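Local coordinates for protein CRISPR system Cmr subunit Cmr1-1 (Pyrococcus furiosus, PDB 4W8Z) that binds RNA and, with Cmr6, caps the elongated type III-B Cmr ribonucleoprotein complex, a CRISPR effector of adaptive immunity against mobile genetic elements, at residues A[8-13]-A[171-176]; A[78-83]-A[129-134]. All coordinates share one frame; numbering follows the deposited sequence.

Contact 1: residues A[8-13]-A[171-176]; sequences FIEEFE and ASSEVL
Glu10 sets its CG beside its own backbone N (chi1 -55°) and its chain bends at chi2 (-84°), which carries the carboxylate to the start of helix 174-178, while Ser173 swings OG anti to its N (chi1 178°) to meet it. The site lies where the first and last strands of a ferredoxin-like RAMP fold pair antiparallel and the last strand runs into a helix. Ser173 is the N-cap residue, its OG accepting from Leu176 N at 3.1 Å; OG also points at Glu10 OE1, where the modelled distance is too short to be trusted. Weak bonds from Glu174 N and Val175 N reach the carboxylate, so its negative charge sits over the amide end of the helix and would probably be stabilised there. Val175 crosses Glu10 at about a right angle, with CG2 3.4 Å from Glu10 CD; Thr143 of helix 136-152 adds a weak hydrogen bond to Glu10 OE1. Further along, Phe12 lies on the same face of the sheet. Leu176 CD1 comes to the edge of its ring, 4.0 Å from CE1, and Ala171 CB approaches obliquely. The backbones join at the hydrogen-bonded pair Glu11 and Ser172, whose side chains point to the other face. Here Ser172 N donates to Glu11 O at 3.0 Å, and the return bond from Glu11 N to Ser172 O is weak at 3.3 Å.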
ATOM      1  N   PHE A   8     -21.449  17.602  -6.667  1.00107.15           N
ATOM      2  CA  PHE A   8     -21.285  16.177  -6.407  1.00 92.93           C
ATOM      3  C   PHE A   8     -20.691  15.938  -5.025  1.00 86.14           C
ATOM      4  O   PHE A   8     -19.895  16.740  -4.541  1.00 95.20           O
ATOM      5  CB  PHE A   8     -20.396  15.538  -7.472  1.00 85.51           C
ATOM      6  CG  PHE A   8     -21.005  15.525  -8.843  1.00 90.52           C
ATOM      7  CD1 PHE A   8     -21.934  14.559  -9.189  1.00 84.81           C
ATOM      8  CD2 PHE A   8     -20.642  16.470  -9.790  1.00 91.62           C
ATOM      9  CE1 PHE A   8     -22.498  14.538 -10.450  1.00 80.36           C
ATOM     10  CE2 PHE A   8     -21.202  16.454 -11.055  1.00 90.76           C
ATOM     11  CZ  PHE A   8     -22.133  15.487 -11.383  1.00 82.73           C
ATOM     12  N   ILE A   9     -21.077  14.837  -4.388  1.00 84.31           N
ATOM     13  CA  ILE A   9     -20.562  14.529  -3.058  1.00 87.25           C
ATOM     14  C   ILE A   9     -20.542  13.025  -2.763  1.00 80.18           C
ATOM     15  O   ILE A   9     -21.533  12.324  -2.958  1.00 80.61           O
ATOM     16  CB  ILE A   9     -21.375  15.268  -1.963  1.00 87.78           C
ATOM     17  CG1 ILE A   9     -20.904  14.852  -0.570  1.00 87.46           C
ATOM     18  CG2 ILE A   9     -22.872  15.025  -2.129  1.00 93.40           C
ATOM     19  CD1 ILE A   9     -21.503  15.678   0.544  1.00 82.68           C
ATOM     20  N   GLU A  10     -19.389  12.541  -2.304  1.00 84.40           N
ATOM     21  CA  GLU A  10     -19.197  11.132  -1.971  1.00 82.59           C
ATOM     22  C   GLU A  10     -18.747  10.997  -0.522  1.00 85.43           C
ATOM     23  O   GLU A  10     -17.817  11.678  -0.093  1.00 94.82           O
ATOM     24  CB  GLU A  10     -18.163  10.496  -2.901  1.00 84.10           C
ATOM     25  CG  GLU A  10     -18.466  10.650  -4.376  1.00 85.30           C
ATOM     26  CD  GLU A  10     -19.409   9.584  -4.890  1.00 97.31           C
ATOM     27  OE1 GLU A  10     -19.065   8.386  -4.780  1.00 94.59           O
ATOM     28  OE2 GLU A  10     -20.494   9.942  -5.404  1.00 99.14           O
ATOM     29  N   GLU A  11     -19.401  10.124   0.235  1.00 86.45           N
ATOM     30  CA  GLU A  11     -19.094   9.995   1.654  1.00 88.73           C
ATOM     31  C   GLU A  11     -18.715   8.564   2.028  1.00 83.10           C
ATOM     32  O   GLU A  11     -19.330   7.607   1.560  1.00 88.72           O
ATOM     33  CB  GLU A  11     -20.283  10.461   2.492  1.00 97.27           C
ATOM     34  CG  GLU A  11     -20.925  11.753   2.004  1.00108.88           C
ATOM     35  CD  GLU A  11     -21.962  12.292   2.972  1.00119.63           C
ATOM     36  OE1 GLU A  11     -21.596  12.595   4.127  1.00124.36           O
ATOM     37  OE2 GLU A  11     -23.143  12.410   2.578  1.00116.95           O
ATOM     38  N   PHE A  12     -17.699   8.427   2.875  1.00 80.38           N
ATOM     39  CA  PHE A  12     -17.209   7.116   3.286  1.00 77.81           C
ATOM     40  C   PHE A  12     -16.869   7.055   4.769  1.00 81.08           C
ATOM     41  O   PHE A  12     -16.390   8.029   5.347  1.00 81.98           O
ATOM     42  CB  PHE A  12     -15.959   6.729   2.489  1.00 80.16           C
ATOM     43  CG  PHE A  12     -16.181   6.632   1.011  1.00 75.82           C
ATOM     44  CD1 PHE A  12     -16.516   5.424   0.427  1.00 68.23           C
ATOM     45  CD2 PHE A  12     -16.042   7.748   0.202  1.00 71.53           C
ATOM     46  CE1 PHE A  12     -16.717   5.331  -0.933  1.00 67.55           C
ATOM     47  CE2 PHE A  12     -16.243   7.662  -1.160  1.00 74.22           C
ATOM     48  CZ  PHE A  12     -16.580   6.452  -1.727  1.00 75.58           C
ATOM     49  N   GLU A  13     -17.113   5.900   5.378  1.00 76.36           N
ATOM     50  CA  GLU A  13     -16.517   5.586   6.668  1.00 77.14           C
ATOM     51  C   GLU A  13     -15.573   4.407   6.491  1.00 76.59           C
ATOM     52  O   GLU A  13     -15.999   3.320   6.101  1.00 72.81           O
ATOM     53  CB  GLU A  13     -17.578   5.259   7.719  1.00 80.28           C
ATOM     54  CG  GLU A  13     -17.945   6.421   8.620  1.00 84.50           C
ATOM     55  CD  GLU A  13     -18.576   5.966   9.925  1.00 98.27           C
ATOM     56  OE1 GLU A  13     -19.574   6.587  10.360  1.00109.84           O
ATOM     57  OE2 GLU A  13     -18.067   4.989  10.519  1.00 91.74           O
ATOM     58  N   ALA A 171     -20.931   3.591   3.368  1.00 77.19           N
ATOM     59  CA  ALA A 171     -20.714   4.665   2.416  1.00 76.00           C
ATOM     60  C   ALA A 171     -22.003   5.070   1.719  1.00 83.90           C
ATOM     61  O   ALA A 171     -23.003   4.351   1.762  1.00 81.69           O
ATOM     62  CB  ALA A 171     -19.675   4.250   1.389  1.00 69.01           C
ATOM     63  N   SER A 172     -21.967   6.241   1.094  1.00 84.06           N
ATOM     64  CA  SER A 172     -23.000   6.669   0.162  1.00 80.51           C
ATOM     65  C   SER A 172     -22.297   7.166  -1.090  1.00 83.36           C
ATOM     66  O   SER A 172     -21.833   8.306  -1.143  1.00 87.82           O
ATOM     67  CB  SER A 172     -23.885   7.760   0.759  1.00 82.11           C
ATOM     68  OG  SER A 172     -24.810   8.246  -0.202  1.00 83.31           O
ATOM     69  N   SER A 173     -22.202   6.298  -2.089  1.00 78.54           N
ATOM     70  CA  SER A 173     -21.391   6.590  -3.261  1.00 79.60           C
ATOM     71  C   SER A 173     -22.124   6.315  -4.562  1.00 88.24           C
ATOM     72  O   SER A 173     -22.255   5.163  -4.977  1.00 90.92           O
ATOM     73  CB  SER A 173     -20.100   5.775  -3.221  1.00 74.57           C
ATOM     74  OG  SER A 173     -19.319   6.019  -4.374  1.00 74.94           O
ATOM     75  N   GLU A 174     -22.596   7.377  -5.206  1.00 88.72           N
ATOM     76  CA  GLU A 174     -23.261   7.245  -6.491  1.00 84.77           C
ATOM     77  C   GLU A 174     -22.252   6.844  -7.557  1.00 89.12           C
ATOM     78  O   GLU A 174     -22.604   6.190  -8.538  1.00 99.20           O
ATOM     79  CB  GLU A 174     -23.964   8.546  -6.882  1.00 88.02           C
ATOM     80  CG  GLU A 174     -25.196   8.858  -6.049  1.00 90.16           C
ATOM     81  CD  GLU A 174     -25.963  10.065  -6.566  1.00 97.90           C
ATOM     82  OE1 GLU A 174     -25.613  10.576  -7.653  1.00 94.83           O
ATOM     83  OE2 GLU A 174     -26.919  10.501  -5.884  1.00 98.60           O
ATOM     84  N   VAL A 175     -20.993   7.227  -7.355  1.00 86.51           N
ATOM     85  CA  VAL A 175     -19.937   6.902  -8.310  1.00 79.00           C
ATOM     86  C   VAL A 175     -19.654   5.402  -8.349  1.00 77.60           C
ATOM     87  O   VAL A 175     -19.605   4.809  -9.424  1.00 84.42           O
ATOM     88  CB  VAL A 175     -18.635   7.654  -7.994  1.00 78.57           C
ATOM     89  CG1 VAL A 175     -17.502   7.133  -8.866  1.00 79.50           C
ATOM     90  CG2 VAL A 175     -18.825   9.140  -8.201  1.00 81.69           C
ATOM     91  N   LEU A 176     -19.472   4.791  -7.183  1.00 73.40           N
ATOM     92  CA  LEU A 176     -19.256   3.349  -7.110  1.00 72.65           C
ATOM     93  C   LEU A 176     -20.470   2.579  -7.615  1.00 78.57           C
ATOM     94  O   LEU A 176     -20.330   1.525  -8.233  1.00 83.32           O
ATOM     95  CB  LEU A 176     -18.928   2.920  -5.681  1.00 70.16           C
ATOM     96  CG  LEU A 176     -17.553   3.325  -5.144  1.00 76.36           C
ATOM     97  CD1 LEU A 176     -17.276   2.627  -3.810  1.00 70.36           C
ATOM     98  CD2 LEU A 176     -16.450   3.039  -6.165  1.00 63.04           C
TER

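Contact 2: residues A[78-83]-A[129-134]; sequences VKISVT and VVLESP
Lys79 and Glu132 lie side by side and point the same way, on the face of the sheet turned from the flanking helices. The lysine chain is fully extended, and the glutamate chain lies alongside it, bringing OE2 to 3.6 Å from Lys79 CD. The charged ends form a long salt bridge, with NZ of Lys79 3.8 Å from OE2 of Glu132, so the attraction is probably modest at this partly exposed surface. Ser81 and Val130 follow on the same face, meeting through their CB atoms. On the opposite face Ile80 and Leu131 are also side by side. Leu131 places its CG beside the backbone N (chi1 -46°), which leans CD2 across to the neighbouring strand, where it rests 3.7 Å from Ile80 CG2 and equally close to CG1. Val82 CG1 faces Val129 CG2 more loosely, at 4.2 Å. Met42 of helix 38-54 packs against both Ile80 and Leu131, Phe69 of helix 58-69 also touches Ile80, and helix 136-152 adds Leu146 against Val129. The two hydrogen-bonded pairs hold the backbones in step: Lys79 N donates to Glu132 O at 2.7 Å and Ser81 N to Val130 O at 2.9 Å, each returned by the partner residue. Polar or charged side chains alternate with apolar ones along strand 79-84, an edge strand paired antiparallel with an inner one and backed by helices, as expected for strands two and three of the ferredoxin-like fold in RAMP proteins.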
ATOM      1  N   VAL A  78     -11.089  19.164  -6.335  1.00 91.09           N
ATOM      2  CA  VAL A  78     -11.817  18.337  -5.379  1.00 89.49           C
ATOM      3  C   VAL A  78     -11.463  18.738  -3.947  1.00 93.24           C
ATOM      4  O   VAL A  78     -10.321  19.097  -3.657  1.00 96.22           O
ATOM      5  CB  VAL A  78     -11.524  16.823  -5.589  1.00 82.53           C
ATOM      6  CG1 VAL A  78     -10.056  16.516  -5.366  1.00 75.60           C
ATOM      7  CG2 VAL A  78     -12.389  15.967  -4.674  1.00 86.15           C
ATOM      8  N   LYS A  79     -12.453  18.701  -3.060  1.00 93.28           N
ATOM      9  CA  LYS A  79     -12.229  18.962  -1.643  1.00 90.25           C
ATOM     10  C   LYS A  79     -12.325  17.666  -0.842  1.00 89.45           C
ATOM     11  O   LYS A  79     -13.377  17.028  -0.807  1.00 92.21           O
ATOM     12  CB  LYS A  79     -13.237  19.983  -1.113  1.00 90.38           C
ATOM     13  CG  LYS A  79     -13.072  20.308   0.364  1.00 92.09           C
ATOM     14  CD  LYS A  79     -14.271  21.074   0.899  1.00 94.00           C
ATOM     15  CE  LYS A  79     -14.150  21.326   2.393  1.00 98.22           C
ATOM     16  NZ  LYS A  79     -15.426  21.833   2.974  1.00101.93           N
ATOM     17  N   ILE A  80     -11.227  17.281  -0.200  1.00 84.57           N
ATOM     18  CA  ILE A  80     -11.189  16.050   0.584  1.00 84.34           C
ATOM     19  C   ILE A  80     -11.161  16.348   2.076  1.00 82.73           C
ATOM     20  O   ILE A  80     -10.246  17.006   2.563  1.00 86.05           O
ATOM     21  CB  ILE A  80      -9.963  15.192   0.229  1.00 82.57           C
ATOM     22  CG1 ILE A  80      -9.926  14.914  -1.276  1.00 80.40           C
ATOM     23  CG2 ILE A  80      -9.966  13.900   1.035  1.00 73.58           C
ATOM     24  CD1 ILE A  80      -8.629  14.304  -1.753  1.00 77.52           C
ATOM     25  N   SER A  81     -12.161  15.857   2.800  1.00 82.52           N
ATOM     26  CA  SER A  81     -12.243  16.090   4.236  1.00 75.61           C
ATOM     27  C   SER A  81     -12.133  14.787   5.016  1.00 75.52           C
ATOM     28  O   SER A  81     -12.912  13.858   4.802  1.00 87.96           O
ATOM     29  CB  SER A  81     -13.546  16.806   4.581  1.00 76.35           C
ATOM     30  OG  SER A  81     -13.680  17.988   3.813  1.00 76.71           O
ATOM     31  N   VAL A  82     -11.160  14.721   5.916  1.00 73.83           N
ATOM     32  CA  VAL A  82     -10.934  13.518   6.707  1.00 75.43           C
ATOM     33  C   VAL A  82     -11.011  13.830   8.197  1.00 83.64           C
ATOM     34  O   VAL A  82     -10.188  14.577   8.725  1.00 92.18           O
ATOM     35  CB  VAL A  82      -9.559  12.881   6.405  1.00 67.97           C
ATOM     36  CG1 VAL A  82      -9.463  11.517   7.055  1.00 62.20           C
ATOM     37  CG2 VAL A  82      -9.321  12.775   4.904  1.00 61.58           C
ATOM     38  N   THR A  83     -12.002  13.266   8.876  1.00 85.41           N
ATOM     39  CA  THR A  83     -12.097  13.422  10.321  1.00 91.03           C
ATOM     40  C   THR A  83     -12.114  12.058  10.999  1.00 87.71           C
ATOM     41  O   THR A  83     -12.944  11.208  10.673  1.00 83.73           O
ATOM     42  CB  THR A  83     -13.356  14.222  10.738  1.00 88.91           C
ATOM     43  OG1 THR A  83     -14.518  13.630  10.151  1.00 89.58           O
ATOM     44  CG2 THR A  83     -13.247  15.674  10.286  1.00 94.20           C
ATOM     45  N   VAL A 129     -14.408   9.984   5.535  1.00 72.17           N
ATOM     46  CA  VAL A 129     -13.806  10.611   4.368  1.00 73.49           C
ATOM     47  C   VAL A 129     -14.894  11.151   3.450  1.00 78.32           C
ATOM     48  O   VAL A 129     -15.770  10.406   3.009  1.00 83.87           O
ATOM     49  CB  VAL A 129     -12.913   9.630   3.585  1.00 70.97           C
ATOM     50  CG1 VAL A 129     -12.353  10.306   2.350  1.00 66.00           C
ATOM     51  CG2 VAL A 129     -11.786   9.112   4.469  1.00 70.07           C
ATOM     52  N   VAL A 130     -14.844  12.450   3.175  1.00 77.52           N
ATOM     53  CA  VAL A 130     -15.851  13.093   2.341  1.00 82.15           C
ATOM     54  C   VAL A 130     -15.192  13.779   1.153  1.00 87.28           C
ATOM     55  O   VAL A 130     -14.215  14.514   1.316  1.00 89.27           O
ATOM     56  CB  VAL A 130     -16.674  14.128   3.139  1.00 78.43           C
ATOM     57  CG1 VAL A 130     -17.643  14.860   2.224  1.00 78.50           C
ATOM     58  CG2 VAL A 130     -17.419  13.452   4.283  1.00 77.66           C
ATOM     59  N   LEU A 131     -15.727  13.531  -0.039  1.00 81.59           N
ATOM     60  CA  LEU A 131     -15.178  14.095  -1.268  1.00 76.39           C
ATOM     61  C   LEU A 131     -16.204  14.982  -1.955  1.00 78.18           C
ATOM     62  O   LEU A 131     -17.351  14.578  -2.142  1.00 78.75           O
ATOM     63  CB  LEU A 131     -14.732  12.984  -2.221  1.00 77.52           C
ATOM     64  CG  LEU A 131     -13.917  11.839  -1.617  1.00 81.52           C
ATOM     65  CD1 LEU A 131     -13.668  10.742  -2.647  1.00 81.76           C
ATOM     66  CD2 LEU A 131     -12.605  12.363  -1.055  1.00 85.76           C
ATOM     67  N   GLU A 132     -15.790  16.191  -2.327  1.00 84.18           N
ATOM     68  CA  GLU A 132     -16.681  17.149  -2.981  1.00 82.63           C
ATOM     69  C   GLU A 132     -16.033  17.779  -4.209  1.00 88.17           C
ATOM     70  O   GLU A 132     -14.869  18.180  -4.170  1.00 87.26           O
ATOM     71  CB  GLU A 132     -17.098  18.255  -2.007  1.00 83.81           C
ATOM     72  CG  GLU A 132     -17.882  17.778  -0.799  1.00 84.74           C
ATOM     73  CD  GLU A 132     -18.241  18.913   0.140  1.00 87.28           C
ATOM     74  OE1 GLU A 132     -19.387  19.408   0.069  1.00 95.56           O
ATOM     75  OE2 GLU A 132     -17.377  19.311   0.949  1.00 96.58           O
ATOM     76  N   SER A 133     -16.796  17.879  -5.294  1.00 85.51           N
ATOM     77  CA  SER A 133     -16.309  18.509  -6.515  1.00 86.12           C
ATOM     78  C   SER A 133     -17.463  18.975  -7.394  1.00 94.22           C
ATOM     79  O   SER A 133     -18.526  18.355  -7.409  1.00103.65           O
ATOM     80  CB  SER A 133     -15.412  17.542  -7.295  1.00 87.32           C
ATOM     81  OG  SER A 133     -14.917  18.139  -8.480  1.00 84.08           O
ATOM     82  N   PRO A 134     -17.263  20.086  -8.121  1.00100.71           N
ATOM     83  CA  PRO A 134     -18.246  20.506  -9.125  1.00102.59           C
ATOM     84  C   PRO A 134     -18.217  19.608 -10.365  1.00101.48           C
ATOM     85  O   PRO A 134     -19.212  19.517 -11.083  1.00104.27           O
ATOM     86  CB  PRO A 134     -17.805  21.931  -9.473  1.00 97.58           C
ATOM     87  CG  PRO A 134     -16.346  21.962  -9.156  1.00 96.69           C
ATOM     88  CD  PRO A 134     -16.181  21.073  -7.958  1.00 95.57           C
TER

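Overall arrangement
Contacts 1 and 2 are the two flanks of one four-stranded antiparallel sheet, with their centres about 10 Å apart. They meet where the central strands 8-16 and 126-133 pair: Phe12 N lies 2.8 Å from Val129 O and Glu10 O 2.8 Å from Leu131 N, both probable hydrogen bonds. The strand order is 79-84, 126-133, 8-16, 166-172, so each contact attaches an edge strand to a central one. Along the chain, contact 2 is nested inside the loop that contact 1 closes. Helix 136-152 spans both, touching Glu10 and Phe12 as well as Val129 and Leu131. The structure is the apo form, so both contacts are seen without RNA.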